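5-formaminoimidazole-4-carboxamide-1-(beta)-D-ribofuranosyl 5'-monophosphate synthetase (Methanocaldococcus jannaschii, PDB 2R7L) catalyses the ATP- and formate-dependent formylation of AICAR to FAICAR in purine biosynthesis, without folate, as a homohexamer of the ATP-grasp superfamily. Local coordinates at residues Ile19-Leu24 against Arg342-Ile347; Leu30-Gly35 against Ala313-Gly318; Tyr211-Ser214 against Glu219-Leu222. One frame throughout, in Å; residues are numbered along the deposited sequence.

Contact 1 (Ile19-Leu24 against Arg342-Ile347)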
ATOM      1  N   ILE A  19      -3.519   1.882  26.810  1.00 41.70           N
ATOM      2  CA  ILE A  19      -2.244   2.591  26.875  1.00 44.51           C
ATOM      3  C   ILE A  19      -2.157   3.596  25.728  1.00 47.44           C
ATOM      4  O   ILE A  19      -2.310   3.235  24.555  1.00 45.83           O
ATOM      5  CB  ILE A  19      -1.042   1.628  26.819  1.00 41.62           C
ATOM      6  CG1 ILE A  19      -1.067   0.660  28.003  1.00 41.86           C
ATOM      7  CG2 ILE A  19       0.273   2.399  26.783  1.00 40.60           C
ATOM      8  CD1 ILE A  19      -1.103   1.332  29.350  1.00 42.04           C
ATOM      9  N   THR A  20      -1.944   4.859  26.077  1.00 42.35           N
ATOM     10  CA  THR A  20      -1.764   5.900  25.077  1.00 44.80           C
ATOM     11  C   THR A  20      -0.306   6.356  25.050  1.00 42.39           C
ATOM     12  O   THR A  20       0.482   6.029  25.944  1.00 42.74           O
ATOM     13  CB  THR A  20      -2.654   7.116  25.345  1.00 40.76           C
ATOM     14  OG1 THR A  20      -2.201   7.787  26.525  1.00 40.00           O
ATOM     15  CG2 THR A  20      -4.110   6.700  25.515  1.00 40.18           C
ATOM     16  N   ILE A  21       0.050   7.102  24.014  1.00 36.42           N
ATOM     17  CA  ILE A  21       1.390   7.666  23.913  1.00 33.12           C
ATOM     18  C   ILE A  21       1.277   9.169  23.979  1.00 30.93           C
ATOM     19  O   ILE A  21       0.497   9.773  23.240  1.00 35.03           O
ATOM     20  CB  ILE A  21       2.104   7.226  22.621  1.00 32.96           C
ATOM     21  CG1 ILE A  21       2.504   5.754  22.736  1.00 29.41           C
ATOM     22  CG2 ILE A  21       3.336   8.108  22.355  1.00 30.16           C
ATOM     23  CD1 ILE A  21       3.078   5.163  21.473  1.00 29.55           C
ATOM     24  N   ALA A  22       2.027   9.769  24.899  1.00 33.43           N
ATOM     25  CA  ALA A  22       1.997  11.215  25.063  1.00 35.79           C
ATOM     26  C   ALA A  22       3.380  11.861  24.889  1.00 33.97           C
ATOM     27  O   ALA A  22       4.421  11.221  25.077  1.00 29.28           O
ATOM     28  CB  ALA A  22       1.402  11.582  26.417  1.00 35.20           C
ATOM     29  N   THR A  23       3.367  13.137  24.532  1.00 30.56           N
ATOM     30  CA  THR A  23       4.582  13.915  24.394  1.00 36.22           C
ATOM     31  C   THR A  23       4.176  15.378  24.327  1.00 36.19           C
ATOM     32  O   THR A  23       2.999  15.693  24.149  1.00 34.97           O
ATOM     33  CB  THR A  23       5.375  13.515  23.124  1.00 36.90           C
ATOM     34  OG1 THR A  23       6.761  13.840  23.291  1.00 40.83           O
ATOM     35  CG2 THR A  23       4.822  14.214  21.898  1.00 29.47           C
ATOM     36  N   LEU A  24       5.146  16.271  24.492  1.00 40.14           N
ATOM     37  CA  LEU A  24       4.884  17.703  24.383  1.00 34.68           C
ATOM     38  C   LEU A  24       4.897  18.111  22.919  1.00 27.49           C
ATOM     39  O   LEU A  24       5.725  17.638  22.144  1.00 36.46           O
ATOM     40  CB  LEU A  24       5.921  18.511  25.187  1.00 37.08           C
ATOM     41  CG  LEU A  24       6.026  20.016  24.924  1.00 38.92           C
ATOM     42  CD1 LEU A  24       4.791  20.737  25.421  1.00 40.78           C
ATOM     43  CD2 LEU A  24       7.280  20.600  25.566  1.00 41.24           C
ATOM     44  N   ARG A 342       8.903   3.908  14.902  1.00 25.89           N
ATOM     45  CA  ARG A 342       9.805   2.897  15.455  1.00 28.45           C
ATOM     46  C   ARG A 342       9.762   2.867  16.984  1.00 30.58           C
ATOM     47  O   ARG A 342       9.847   1.802  17.596  1.00 31.17           O
ATOM     48  CB  ARG A 342      11.240   3.137  14.985  1.00 28.35           C
ATOM     49  CG  ARG A 342      12.231   2.085  15.477  1.00 27.50           C
ATOM     50  CD  ARG A 342      11.885   0.725  14.927  1.00 30.17           C
ATOM     51  NE  ARG A 342      12.627  -0.371  15.553  1.00 27.78           N
ATOM     52  CZ  ARG A 342      12.236  -1.005  16.656  1.00 32.49           C
ATOM     53  NH1 ARG A 342      11.116  -0.639  17.280  1.00 24.10           N
ATOM     54  NH2 ARG A 342      12.974  -2.000  17.146  1.00 31.47           N
ATOM     55  N   ILE A 343       9.633   4.036  17.596  1.00 26.06           N
ATOM     56  CA  ILE A 343       9.450   4.120  19.046  1.00 32.91           C
ATOM     57  C   ILE A 343       8.121   3.451  19.438  1.00 37.64           C
ATOM     58  O   ILE A 343       8.093   2.560  20.287  1.00 32.40           O
ATOM     59  CB  ILE A 343       9.487   5.591  19.527  1.00 34.32           C
ATOM     60  CG1 ILE A 343      10.914   6.149  19.423  1.00 34.15           C
ATOM     61  CG2 ILE A 343       8.946   5.726  20.950  1.00 33.71           C
ATOM     62  CD1 ILE A 343      10.984   7.660  19.445  1.00 29.46           C
ATOM     63  N   ALA A 344       7.037   3.867  18.784  1.00 33.41           N
ATOM     64  CA  ALA A 344       5.688   3.346  19.043  1.00 35.30           C
ATOM     65  C   ALA A 344       5.611   1.830  18.915  1.00 32.55           C
ATOM     66  O   ALA A 344       4.953   1.164  19.704  1.00 36.67           O
ATOM     67  CB  ALA A 344       4.695   3.992  18.123  1.00 25.95           C
ATOM     68  N   ARG A 345       6.300   1.294  17.920  1.00 31.97           N
ATOM     69  CA  ARG A 345       6.318  -0.128  17.687  1.00 34.62           C
ATOM     70  C   ARG A 345       6.977  -0.878  18.841  1.00 40.98           C
ATOM     71  O   ARG A 345       6.482  -1.919  19.268  1.00 40.11           O
ATOM     72  CB  ARG A 345       7.042  -0.427  16.376  1.00 31.71           C
ATOM     73  CG  ARG A 345       7.336  -1.890  16.166  1.00 33.54           C
ATOM     74  CD  ARG A 345       7.649  -2.136  14.713  1.00 44.31           C
ATOM     75  NE  ARG A 345       6.647  -1.491  13.872  1.00 45.16           N
ATOM     76  CZ  ARG A 345       6.806  -1.226  12.580  1.00 46.49           C
ATOM     77  NH1 ARG A 345       7.940  -1.543  11.970  1.00 48.13           N
ATOM     78  NH2 ARG A 345       5.832  -0.631  11.905  1.00 37.82           N
ATOM     79  N   GLU A 346       8.094  -0.354  19.337  1.00 40.69           N
ATOM     80  CA  GLU A 346       8.782  -0.970  20.463  1.00 32.78           C
ATOM     81  C   GLU A 346       7.838  -0.969  21.655  1.00 28.54           C
ATOM     82  O   GLU A 346       7.774  -1.933  22.402  1.00 30.53           O
ATOM     83  CB  GLU A 346      10.094  -0.243  20.796  1.00 35.09           C
ATOM     84  CG  GLU A 346      11.125  -1.087  21.589  1.00 24.89           C
ATOM     85  CD  GLU A 346      11.841  -2.114  20.727  1.00 32.62           C
ATOM     86  OE1 GLU A 346      11.472  -2.272  19.538  1.00 36.17           O
ATOM     87  OE2 GLU A 346      12.782  -2.771  21.231  1.00 33.05           O
ATOM     88  N   ILE A 347       7.091   0.112  21.820  1.00 21.30           N
ATOM     89  CA  ILE A 347       6.104   0.170  22.888  1.00 28.31           C
ATOM     90  C   ILE A 347       5.021  -0.895  22.667  1.00 37.70           C
ATOM     91  O   ILE A 347       4.707  -1.663  23.579  1.00 39.66           O
ATOM     92  CB  ILE A 347       5.503   1.577  23.040  1.00 28.79           C
ATOM     93  CG1 ILE A 347       6.604   2.572  23.457  1.00 31.70           C
ATOM     94  CG2 ILE A 347       4.396   1.568  24.078  1.00 33.40           C
ATOM     95  CD1 ILE A 347       6.141   4.029  23.586  1.00 23.50           C
TER
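Glu346 OE1 is gripped by both terminal nitrogens of Arg342, on a flank of helix 339-353 away from strand 20-24, whose Ile21 meets Ala344 and Ile347. Arg342 NH1 and Arg342 NH2 each lie 2.8 Å from Glu346 OE1 and approach it from one face of the carboxylate plane. The oxygen lies close to the guanidinium plane, but because two N-H groups converge on one atom both bonds are bent, to 143° and 141°. This salt bridge joins successive turns of the helix and takes no direct part in the strand contact, which is carried by methyl groups. Ile21 CG1 stands anti to its carbonyl carbon (chi1 -73°) and the chain runs on extended, which pushes CD1 toward the helix. There Ile21 CD1 meets Ala344 CB at 3.9 Å and, tip to tip, Ile347 CD1 at 3.9 Å; Ile347 CD1 also lies 4.1 Å from Ile21 CG1. Strand 20-24 is an inner strand of the N-terminal four-stranded parallel sheet, consistent with a Rossmann-like fold. Ile21 also touches Ala36 of helix 29-38, and Ile347 touches Ile88 of the adjoining strand. All three touching residues are buried, with 139 Å² lost, both sides summed. The chemistry implies cohesion by van der Waals contact and exclusion of water, with the charged pair kept to another flank, where Arg342 NE also pairs with Glu221 of strand 219-230.

Contact 2 (Leu30-Gly35 against Ala313-Gly318). With AMZ (aminoimidazole 4-carboxamide ribonucleotide), chain F.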
ATOM      1  N   LEU A  30       5.545  15.703  16.001  1.00 34.28           N
ATOM      2  CA  LEU A  30       4.723  15.397  14.823  1.00 30.43           C
ATOM      3  C   LEU A  30       4.821  13.943  14.374  1.00 24.18           C
ATOM      4  O   LEU A  30       3.800  13.326  14.090  1.00 29.35           O
ATOM      5  CB  LEU A  30       5.024  16.336  13.661  1.00 23.98           C
ATOM      6  CG  LEU A  30       4.398  17.727  13.794  1.00 25.74           C
ATOM      7  CD1 LEU A  30       4.815  18.620  12.638  1.00 21.92           C
ATOM      8  CD2 LEU A  30       2.899  17.626  13.882  1.00 26.53           C
ATOM      9  N   HIS A  31       6.028  13.391  14.317  1.00 21.28           N
ATOM     10  CA  HIS A  31       6.174  11.996  13.918  1.00 23.82           C
ATOM     11  C   HIS A  31       6.138  11.044  15.104  1.00 28.94           C
ATOM     12  O   HIS A  31       5.872   9.856  14.943  1.00 32.09           O
ATOM     13  CB  HIS A  31       7.403  11.762  13.028  1.00 24.72           C
ATOM     14  CG  HIS A  31       8.713  12.081  13.681  1.00 30.17           C
ATOM     15  ND1 HIS A  31       9.388  11.182  14.475  1.00 33.22           N
ATOM     16  CD2 HIS A  31       9.485  13.192  13.629  1.00 25.60           C
ATOM     17  CE1 HIS A  31      10.511  11.730  14.901  1.00 24.56           C
ATOM     18  NE2 HIS A  31      10.599  12.945  14.392  1.00 25.91           N
ATOM     19  N   ILE A  32       6.393  11.566  16.299  1.00 24.13           N
ATOM     20  CA  ILE A  32       6.169  10.789  17.505  1.00 27.87           C
ATOM     21  C   ILE A  32       4.684  10.457  17.625  1.00 29.67           C
ATOM     22  O   ILE A  32       4.315   9.326  17.952  1.00 27.28           O
ATOM     23  CB  ILE A  32       6.616  11.544  18.778  1.00 33.02           C
ATOM     24  CG1 ILE A  32       8.139  11.522  18.911  1.00 32.34           C
ATOM     25  CG2 ILE A  32       5.976  10.924  20.022  1.00 29.64           C
ATOM     26  CD1 ILE A  32       8.682  12.477  19.989  1.00 28.30           C
ATOM     27  N   LEU A  33       3.837  11.450  17.367  1.00 26.17           N
ATOM     28  CA  LEU A  33       2.400  11.265  17.468  1.00 32.48           C
ATOM     29  C   LEU A  33       1.865  10.511  16.239  1.00 37.54           C
ATOM     30  O   LEU A  33       1.106   9.548  16.378  1.00 35.58           O
ATOM     31  CB  LEU A  33       1.690  12.611  17.668  1.00 28.76           C
ATOM     32  CG  LEU A  33       2.034  13.393  18.943  1.00 33.55           C
ATOM     33  CD1 LEU A  33       1.309  14.735  18.989  1.00 31.75           C
ATOM     34  CD2 LEU A  33       1.741  12.582  20.205  1.00 37.97           C
ATOM     35  N   LYS A  34       2.275  10.936  15.045  1.00 30.87           N
ATOM     36  CA  LYS A  34       1.907  10.218  13.818  1.00 31.86           C
ATOM     37  C   LYS A  34       2.295   8.748  13.893  1.00 28.42           C
ATOM     38  O   LYS A  34       1.485   7.870  13.610  1.00 35.18           O
ATOM     39  CB  LYS A  34       2.538  10.852  12.578  1.00 25.70           C
ATOM     40  CG  LYS A  34       2.056  10.246  11.249  1.00 30.46           C
ATOM     41  CD  LYS A  34       0.558  10.409  11.084  1.00 25.52           C
ATOM     42  CE  LYS A  34       0.043   9.696   9.834  1.00 29.90           C
ATOM     43  NZ  LYS A  34      -1.376  10.037   9.570  1.00 36.17           N
ATOM     44  N   GLY A  35       3.539   8.480  14.266  1.00 26.53           N
ATOM     45  CA  GLY A  35       4.019   7.105  14.372  1.00 20.81           C
ATOM     46  C   GLY A  35       3.181   6.278  15.326  1.00 28.77           C
ATOM     47  O   GLY A  35       2.921   5.103  15.080  1.00 31.40           O
ATOM     48  N   ALA A 313      20.797  11.235  23.872  1.00 43.24           N
ATOM     49  CA  ALA A 313      20.482   9.950  24.486  1.00 47.70           C
ATOM     50  C   ALA A 313      18.999   9.653  24.314  1.00 51.69           C
ATOM     51  O   ALA A 313      18.498   8.616  24.747  1.00 53.71           O
ATOM     52  CB  ALA A 313      20.869   9.952  25.955  1.00 49.56           C
ATOM     53  N   ARG A 314      18.301  10.594  23.689  1.00 48.97           N
ATOM     54  CA  ARG A 314      16.928  10.387  23.269  1.00 46.42           C
ATOM     55  C   ARG A 314      16.783  10.843  21.815  1.00 41.83           C
ATOM     56  O   ARG A 314      17.775  10.957  21.101  1.00 42.64           O
ATOM     57  CB  ARG A 314      15.956  11.109  24.202  1.00 45.32           C
ATOM     58  CG  ARG A 314      16.481  12.416  24.743  1.00 46.29           C
ATOM     59  CD  ARG A 314      16.558  13.448  23.657  1.00 44.39           C
ATOM     60  NE  ARG A 314      17.243  14.646  24.117  1.00 51.24           N
ATOM     61  CZ  ARG A 314      17.367  15.752  23.396  1.00 52.58           C
ATOM     62  NH1 ARG A 314      18.011  16.800  23.896  1.00 49.12           N
ATOM     63  NH2 ARG A 314      16.843  15.808  22.178  1.00 49.58           N
ATOM     64  N   VAL A 315      15.559  11.104  21.375  1.00 34.49           N
ATOM     65  CA  VAL A 315      15.333  11.412  19.969  1.00 37.36           C
ATOM     66  C   VAL A 315      15.893  12.791  19.613  1.00 37.43           C
ATOM     67  O   VAL A 315      15.639  13.760  20.316  1.00 34.18           O
ATOM     68  CB  VAL A 315      13.834  11.292  19.589  1.00 34.77           C
ATOM     69  CG1 VAL A 315      12.994  12.358  20.301  1.00 35.24           C
ATOM     70  CG2 VAL A 315      13.646  11.341  18.073  1.00 28.28           C
ATOM     71  N   ASP A 316      16.674  12.849  18.532  1.00 31.25           N
ATOM     72  CA  ASP A 316      17.240  14.097  18.022  1.00 30.96           C
ATOM     73  C   ASP A 316      16.312  14.764  17.001  1.00 33.27           C
ATOM     74  O   ASP A 316      15.619  14.086  16.235  1.00 33.70           O
ATOM     75  CB  ASP A 316      18.616  13.833  17.397  1.00 32.87           C
ATOM     76  CG  ASP A 316      19.231  15.086  16.775  1.00 39.74           C
ATOM     77  OD1 ASP A 316      20.048  15.744  17.451  1.00 37.30           O
ATOM     78  OD2 ASP A 316      18.888  15.419  15.619  1.00 34.37           O
ATOM     79  N   GLY A 317      16.318  16.093  16.983  1.00 30.66           N
ATOM     80  CA  GLY A 317      15.429  16.864  16.110  1.00 22.17           C
ATOM     81  C   GLY A 317      15.539  16.547  14.629  1.00 31.60           C
ATOM     82  O   GLY A 317      14.599  16.773  13.872  1.00 27.62           O
ATOM     83  N   GLY A 318      16.691  16.034  14.210  1.00 26.76           N
ATOM     84  CA  GLY A 318      16.929  15.754  12.802  1.00 28.04           C
ATOM     85  C   GLY A 318      16.125  14.602  12.217  1.00 37.90           C
ATOM     86  O   GLY A 318      16.105  14.417  10.992  1.00 32.33           O
TER
HETATM   87  O5  AMZ F 401      15.833  20.227  13.859  1.00 35.53           O
HETATM   88  C6  AMZ F 401      16.728  20.023  14.683  1.00 33.97           C
HETATM   89  N2  AMZ F 401      17.887  19.433  14.402  1.00 26.89           N
HETATM   90  C3A AMZ F 401      16.564  20.463  16.128  1.00 27.91           C
HETATM   91  C7A AMZ F 401      17.519  20.411  17.128  1.00 31.41           C
HETATM   92  N3  AMZ F 401      18.771  19.959  17.035  1.00 25.65           N
HETATM   93  N1  AMZ F 401      15.459  20.992  16.639  1.00 32.69           N
HETATM   94  C5  AMZ F 401      15.711  21.256  17.929  1.00 26.94           C
HETATM   95  N   AMZ F 401      16.967  20.902  18.224  1.00 35.75           N
HETATM   96  C1  AMZ F 401      17.622  21.022  19.549  1.00 40.42           C
HETATM   97  C2  AMZ F 401      18.290  22.382  19.759  1.00 42.31           C
HETATM   98  C3  AMZ F 401      17.297  23.136  20.622  1.00 45.06           C
HETATM   99  O2  AMZ F 401      18.006  23.967  21.540  1.00 52.16           O
HETATM  100  O1  AMZ F 401      19.504  22.162  20.487  1.00 50.91           O
HETATM  101  O   AMZ F 401      16.542  20.922  20.492  1.00 38.43           O
HETATM  102  C   AMZ F 401      16.621  22.017  21.410  1.00 48.29           C
HETATM  103  C4  AMZ F 401      15.172  22.376  21.794  1.00 41.52           C
HETATM  104  O3  AMZ F 401      14.420  22.694  20.628  1.00 32.80           O
HETATM  105  P   AMZ F 401      13.435  23.932  20.645  1.00 35.93           P
HETATM  106  OP1 AMZ F 401      12.279  23.795  21.568  1.00 38.70           O
HETATM  107  O4  AMZ F 401      14.306  25.228  21.029  1.00 41.19           O
HETATM  108  OP2 AMZ F 401      12.934  24.163  19.121  1.00 34.79           O
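The AICAR-binding loop after strand 306-312 of the ATP-grasp part, folded at Asp316-Gly318 into an Asx turn, meets helix 29-38 of the N-terminal Rossmann-like part through Val315, which faces His31 and Ile32. The two methyls of Val315 divide the work. Val315 CG1 lies 4.3 Å from Ile32 CD1, while Val315 CG2 comes to the edge of the imidazole, near its plane, 4.5 Å from His31 CE1. The touch is light, with 90 Å² buried in all. His31 CG sits beside both its backbone N and its carbonyl carbon (chi1 62°), a setting that helices usually disfavour; it sends the ring toward the loop, and ND1 takes a weak hydrogen bond from Gly340 N of helix 339-353. Within the loop, polar bonds fix the backbone. Arg314 NH2, with the acceptor close to its guanidinium plane, donates to Val315 O at 3.0 Å (156° at the hydrogen). Asp316 OD2 closes the Asx turn by accepting from Gly318 N at 2.7 Å, nearly straight at 164°, while its OD1 forms a salt bridge with Arg228, a residue of the AICAR pocket. Hydrogen bonds to the ligand come from Asn258 and Ser94, and from Arg264 and Ser266 of the second subunit. The turn thus presents bare glycine backbone to AICAR: Gly317 CA lies 3.8 Å from C3A of its imidazole, and Gly318 N 3.6 Å from its carboxamide N2.

Contact 3 (Tyr211-Ser214 against Glu219-Leu222)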
ATOM      1  N   TYR A 211      20.175   6.423  15.418  1.00 24.92           N
ATOM      2  CA  TYR A 211      20.131   4.993  15.706  1.00 24.30           C
ATOM      3  C   TYR A 211      18.916   4.665  16.572  1.00 26.60           C
ATOM      4  O   TYR A 211      18.299   5.550  17.165  1.00 26.11           O
ATOM      5  CB  TYR A 211      21.381   4.536  16.470  1.00 28.23           C
ATOM      6  CG  TYR A 211      22.731   4.815  15.841  1.00 29.32           C
ATOM      7  CD1 TYR A 211      23.443   3.802  15.217  1.00 28.93           C
ATOM      8  CD2 TYR A 211      23.317   6.080  15.921  1.00 32.51           C
ATOM      9  CE1 TYR A 211      24.691   4.038  14.666  1.00 29.78           C
ATOM     10  CE2 TYR A 211      24.563   6.329  15.364  1.00 26.57           C
ATOM     11  CZ  TYR A 211      25.244   5.299  14.747  1.00 28.21           C
ATOM     12  OH  TYR A 211      26.471   5.524  14.192  1.00 31.68           O
ATOM     13  N   PHE A 212      18.599   3.377  16.665  1.00 27.02           N
ATOM     14  CA  PHE A 212      17.606   2.893  17.614  1.00 30.76           C
ATOM     15  C   PHE A 212      18.149   1.622  18.246  1.00 29.81           C
ATOM     16  O   PHE A 212      18.460   0.664  17.534  1.00 27.71           O
ATOM     17  CB  PHE A 212      16.270   2.594  16.919  1.00 27.95           C
ATOM     18  CG  PHE A 212      15.145   2.270  17.873  1.00 24.91           C
ATOM     19  CD1 PHE A 212      14.334   3.269  18.364  1.00 19.31           C
ATOM     20  CD2 PHE A 212      14.922   0.966  18.297  1.00 24.12           C
ATOM     21  CE1 PHE A 212      13.296   2.980  19.244  1.00 22.81           C
ATOM     22  CE2 PHE A 212      13.892   0.675  19.184  1.00 22.39           C
ATOM     23  CZ  PHE A 212      13.083   1.689  19.660  1.00 22.36           C
ATOM     24  N   TYR A 213      18.308   1.627  19.569  1.00 30.56           N
ATOM     25  CA  TYR A 213      18.635   0.392  20.280  1.00 30.68           C
ATOM     26  C   TYR A 213      17.353  -0.264  20.774  1.00 23.00           C
ATOM     27  O   TYR A 213      16.601   0.319  21.557  1.00 29.23           O
ATOM     28  CB  TYR A 213      19.580   0.606  21.472  1.00 32.31           C
ATOM     29  CG  TYR A 213      19.812  -0.694  22.230  1.00 32.33           C
ATOM     30  CD1 TYR A 213      20.601  -1.698  21.692  1.00 27.48           C
ATOM     31  CD2 TYR A 213      19.203  -0.933  23.456  1.00 31.45           C
ATOM     32  CE1 TYR A 213      20.798  -2.903  22.371  1.00 27.15           C
ATOM     33  CE2 TYR A 213      19.393  -2.128  24.132  1.00 21.25           C
ATOM     34  CZ  TYR A 213      20.189  -3.103  23.586  1.00 26.93           C
ATOM     35  OH  TYR A 213      20.378  -4.292  24.269  1.00 32.90           O
ATOM     36  N   SER A 214      17.112  -1.476  20.301  1.00 35.33           N
ATOM     37  CA  SER A 214      15.963  -2.239  20.737  1.00 33.61           C
ATOM     38  C   SER A 214      16.381  -3.177  21.857  1.00 25.51           C
ATOM     39  O   SER A 214      17.114  -4.130  21.612  1.00 24.70           O
ATOM     40  CB  SER A 214      15.415  -3.062  19.576  1.00 31.47           C
ATOM     41  OG  SER A 214      14.467  -3.993  20.058  1.00 31.51           O
ATOM     42  N   GLU A 219      19.583  -5.025  19.835  1.00 35.08           N
ATOM     43  CA  GLU A 219      20.134  -4.690  18.531  1.00 37.37           C
ATOM     44  C   GLU A 219      20.150  -3.183  18.329  1.00 33.23           C
ATOM     45  O   GLU A 219      19.213  -2.480  18.724  1.00 31.40           O
ATOM     46  CB  GLU A 219      19.304  -5.352  17.430  1.00 43.29           C
ATOM     47  CG  GLU A 219      19.946  -5.348  16.050  1.00 44.23           C
ATOM     48  CD  GLU A 219      18.914  -5.440  14.934  1.00 53.72           C
ATOM     49  OE1 GLU A 219      19.305  -5.621  13.762  1.00 59.17           O
ATOM     50  OE2 GLU A 219      17.705  -5.326  15.229  1.00 58.88           O
ATOM     51  N   VAL A 220      21.234  -2.693  17.729  1.00 40.42           N
ATOM     52  CA  VAL A 220      21.342  -1.289  17.331  1.00 35.58           C
ATOM     53  C   VAL A 220      20.945  -1.186  15.864  1.00 33.77           C
ATOM     54  O   VAL A 220      21.526  -1.849  15.009  1.00 29.48           O
ATOM     55  CB  VAL A 220      22.780  -0.748  17.516  1.00 40.70           C
ATOM     56  CG1 VAL A 220      22.933   0.612  16.843  1.00 38.75           C
ATOM     57  CG2 VAL A 220      23.138  -0.662  18.996  1.00 36.23           C
ATOM     58  N   GLU A 221      19.944  -0.366  15.573  1.00 26.50           N
ATOM     59  CA  GLU A 221      19.474  -0.224  14.194  1.00 34.40           C
ATOM     60  C   GLU A 221      19.803   1.162  13.676  1.00 30.03           C
ATOM     61  O   GLU A 221      19.779   2.124  14.437  1.00 26.92           O
ATOM     62  CB  GLU A 221      17.954  -0.436  14.119  1.00 32.87           C
ATOM     63  CG  GLU A 221      17.479  -1.723  14.777  1.00 28.39           C
ATOM     64  CD  GLU A 221      15.985  -1.744  15.033  1.00 34.20           C
ATOM     65  OE1 GLU A 221      15.266  -0.804  14.614  1.00 35.21           O
ATOM     66  OE2 GLU A 221      15.527  -2.711  15.667  1.00 36.14           O
ATOM     67  N   LEU A 222      20.085   1.261  12.381  1.00 25.73           N
ATOM     68  CA  LEU A 222      20.230   2.553  11.726  1.00 25.89           C
ATOM     69  C   LEU A 222      18.930   2.991  11.054  1.00 31.44           C
ATOM     70  O   LEU A 222      18.412   2.310  10.147  1.00 29.36           O
ATOM     71  CB  LEU A 222      21.372   2.522  10.709  1.00 25.80           C
ATOM     72  CG  LEU A 222      21.492   3.735   9.784  1.00 27.10           C
ATOM     73  CD1 LEU A 222      21.908   4.979  10.553  1.00 22.60           C
ATOM     74  CD2 LEU A 222      22.481   3.423   8.670  1.00 28.55           C
TER
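Phe212 and Glu221 form a tight hydrogen-bonded pair near the turn of the antiparallel hairpin 205-214/219-230: Phe212 N donates to Glu221 O at 2.8 Å, and Glu221 N to Phe212 O at 2.7 Å. Nearer still to the turn, Ser214 N reaches Glu219 O at 2.8 Å, nearly straight at 165°, but the returning bond from Glu219 N to Ser214 O stretches to 3.2 Å. On one face Val220 is wedged between two tyrosines. Its CG1 stands 3.6 Å from Tyr211 CD1, and its CG2 lies 3.8 Å from Tyr213 CD1, at that ring's edge. On the other face Phe212 and Glu221 run side by side, ring and carboxylate planes 35° apart, and Glu221 OE1 is salt-bridged to Arg342. The looser side belongs to partly exposed Glu219, whose nearest side-chain approach is CB to Ser214 O at 4.9 Å; Arg57 of the third subunit packs on it. In the five-stranded ATP-grasp sheet, strand 292-300 lies along the other edge of strand 205-214, backbone-bonded to Tyr211 and Tyr213, with the Tyr211 and Phe294 rings almost parallel. Helix 268-285 covers the Val220 and Leu222 face, and helix 339-353 the Phe212 and Ser214 face.

Overall arrangement
All three are buried; contact 2 lies deepest, its centre about 9 Å from that of the chain against 17 and 15 Å for contacts 1 and 3, and in contact 3 Glu219 is partly exposed. Contacts 1 and 2 join the N-terminal part to distant ATP-grasp segments through a few side chains, all aliphatic in contact 1 and including the His31 ring in contact 2; contact 3 is a local, backbone-bonded hairpin. Consecutive strand 20-24 and helix 29-38 serve contacts 1 and 2, which touch at Ala344 CB and Gly35 O (3.7 Å). Helix 339-353 links contacts 1 and 3, pairing Arg342 NE with Glu221 OE1 (2.8 Å). Contact 2 alone borders AICAR.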